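Long-range contact in glucokinase (Enterococcus faecalis, PDB 2QM1), which probably phosphorylates glucose at the expense of ATP, as a zinc-containing sugar kinase of the ROK family: residues P263-I268 with K300-E305. Sequence-based numbering, arbitrary orientation.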
loop_
_atom_site.group_PDB
_atom_site.type_symbol
_atom_site.label_atom_id
_atom_site.label_comp_id
_atom_site.label_asym_id
_atom_site.label_seq_id
_atom_site.Cartn_x
_atom_site.Cartn_y
_atom_site.Cartn_z
ATOM N N PRO B 263 -4.445 7.226 2.502
ATOM C CA PRO B 263 -5.862 7.071 2.103
ATOM C C PRO B 263 -6.706 8.179 2.694
ATOM O O PRO B 263 -6.274 8.867 3.586
ATOM C CB PRO B 263 -6.247 5.719 2.742
ATOM C CG PRO B 263 -5.430 5.730 4.022
ATOM C CD PRO B 263 -4.076 6.301 3.588
ATOM N N ASP B 264 -7.910 8.392 2.201
ATOM C CA ASP B 264 -8.731 9.459 2.812
ATOM C C ASP B 264 -9.032 9.046 4.257
ATOM O O ASP B 264 -9.033 9.863 5.190
ATOM C CB ASP B 264 -10.006 9.699 2.036
ATOM C CG ASP B 264 -10.939 10.682 2.740
ATOM O OD1 ASP B 264 -12.094 10.293 3.020
ATOM O OD2 ASP B 264 -10.512 11.824 3.027
ATOM N N SER B 265 -9.239 7.747 4.434
ATOM C CA SER B 265 -9.430 7.208 5.771
ATOM C C SER B 265 -8.941 5.750 5.930
ATOM O O SER B 265 -8.870 4.993 4.959
ATOM C CB SER B 265 -10.916 7.313 6.171
ATOM O OG SER B 265 -11.717 6.397 5.453
ATOM N N VAL B 266 -8.571 5.438 7.160
ATOM C CA VAL B 266 -8.429 4.062 7.687
ATOM C C VAL B 266 -9.658 3.780 8.555
ATOM O O VAL B 266 -9.910 4.470 9.549
ATOM C CB VAL B 266 -7.105 3.938 8.479
ATOM C CG1 VAL B 266 -6.925 2.554 9.186
ATOM C CG2 VAL B 266 -5.907 4.253 7.519
ATOM N N VAL B 267 -10.452 2.800 8.141
ATOM C CA VAL B 267 -11.680 2.423 8.870
ATOM C C VAL B 267 -11.428 1.176 9.722
ATOM O O VAL B 267 -11.016 0.149 9.193
ATOM C CB VAL B 267 -12.858 2.178 7.886
ATOM C CG1 VAL B 267 -14.154 1.803 8.645
ATOM C CG2 VAL B 267 -13.060 3.420 6.992
ATOM N N ILE B 268 -11.657 1.280 11.035
ATOM C CA ILE B 268 -11.517 0.143 11.937
ATOM C C ILE B 268 -12.856 -0.569 12.217
ATOM O O ILE B 268 -13.802 0.021 12.727
ATOM C CB ILE B 268 -10.869 0.542 13.282
ATOM C CG1 ILE B 268 -9.543 1.316 13.105
ATOM C CG2 ILE B 268 -10.646 -0.700 14.170
ATOM C CD1 ILE B 268 -9.333 2.337 14.257
ATOM N N LYS B 300 -7.693 10.231 7.836
ATOM C CA LYS B 300 -8.512 10.226 9.064
ATOM C C LYS B 300 -8.693 8.829 9.626
ATOM O O LYS B 300 -8.845 7.871 8.853
ATOM C CB LYS B 300 -9.875 10.864 8.801
ATOM C CG LYS B 300 -9.741 12.347 8.360
ATOM C CD LYS B 300 -11.085 12.950 7.968
ATOM C CE LYS B 300 -11.406 12.675 6.494
ATOM N NZ LYS B 300 -12.005 13.932 5.944
ATOM N N ILE B 301 -8.665 8.716 10.953
ATOM C CA ILE B 301 -8.916 7.416 11.625
ATOM C C ILE B 301 -10.421 7.316 12.007
ATOM O O ILE B 301 -10.921 8.087 12.822
ATOM C CB ILE B 301 -7.995 7.178 12.850
ATOM C CG1 ILE B 301 -6.490 7.210 12.468
ATOM C CG2 ILE B 301 -8.320 5.839 13.538
ATOM C CD1 ILE B 301 -6.105 6.365 11.116
ATOM N N LYS B 302 -11.116 6.362 11.393
ATOM C CA LYS B 302 -12.570 6.224 11.521
ATOM C C LYS B 302 -12.963 4.859 12.109
ATOM O O LYS B 302 -12.163 3.908 12.069
ATOM C CB LYS B 302 -13.236 6.432 10.145
ATOM C CG LYS B 302 -12.914 7.775 9.477
ATOM C CD LYS B 302 -13.947 8.025 8.379
ATOM C CE LYS B 302 -13.737 9.406 7.730
ATOM N NZ LYS B 302 -14.570 9.556 6.467
ATOM N N LEU B 303 -14.176 4.787 12.692
ATOM C CA LEU B 303 -14.815 3.526 13.068
ATOM C C LEU B 303 -15.736 3.022 11.951
ATOM O O LEU B 303 -16.302 3.829 11.192
ATOM C CB LEU B 303 -15.641 3.716 14.306
ATOM C CG LEU B 303 -14.949 3.976 15.627
ATOM C CD1 LEU B 303 -16.031 4.496 16.577
ATOM C CD2 LEU B 303 -14.296 2.692 16.147
ATOM N N ALA B 304 -15.875 1.704 11.817
ATOM C CA ALA B 304 -16.783 1.144 10.784
ATOM C C ALA B 304 -18.208 1.550 11.151
ATOM O O ALA B 304 -18.531 1.600 12.348
ATOM C CB ALA B 304 -16.700 -0.351 10.783
ATOM N N GLU B 305 -19.065 1.806 10.156
ATOM C CA GLU B 305 -20.469 2.131 10.482
ATOM C C GLU B 305 -21.482 0.981 10.297
ATOM O O GLU B 305 -22.554 1.017 10.876
ATOM C CB GLU B 305 -20.911 3.418 9.761
ATOM C CG GLU B 305 -20.071 4.668 10.162
ATOM C CD GLU B 305 -20.128 5.839 9.167
ATOM O OE1 GLU B 305 -20.966 5.804 8.241
ATOM O OE2 GLU B 305 -19.335 6.824 9.336
HETATM O O HOH W 1 -13.948 11.384 4.883
#
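With CG set opposite its carbonyl carbon (chi1 -57°) and the chain extended from there on, Lys302 runs back along the sheet, laying CG, CD and CE against CB of Ser265; CD comes within 3.8 Å of that atom. A residue as small as serine suits this place, since it leaves room for the lysine's methylenes to lie over it. The ammonium end then reaches a water modelled only 2.5 Å from Lys302 NZ, shorter than such a bond should be, so this length is doubtful; the same water donates to OD1 of Asp264 (2.8 Å). Asp264, its carboxylate turned away from the backbone N (chi1 173°), also offers OD2 to Lys300, whose chain bends at its far end and leaves NZ 3.9 Å from OD2, a long salt bridge. Lys302 NZ has a further acceptor in the carbonyl of Ala130, so this charge is tied to the neighbouring loop as well.

Between the strands runs a parallel beta ladder, 265-268 beside 300-303, in which Val266 and Ile268 each give and accept a backbone bond; the one from Lys302 N to Val266 O is nearly straight, at 171°. The strands are linked through helix 277-289, a right-handed beta-alpha-beta crossover in a sheet of the actin-like ATPase fold, where 300-303 forms one edge and 137-142 flanks 265-269 across from it. Branched residues fit the extended backbone and fill the helix-facing side: CD1 of Ile301 lies 3.7 Å from CB of Val266, while its CG2 meets CD1 of Ile268 at the same distance. Val283 and Phe287 of the helix pack on these isoleucines. Beyond the strand, Ala304 N still bonds to Ile268 O (2.8 Å), and its small methyl lets CG1 of Val267 approach Ala304 CA to 3.5 Å.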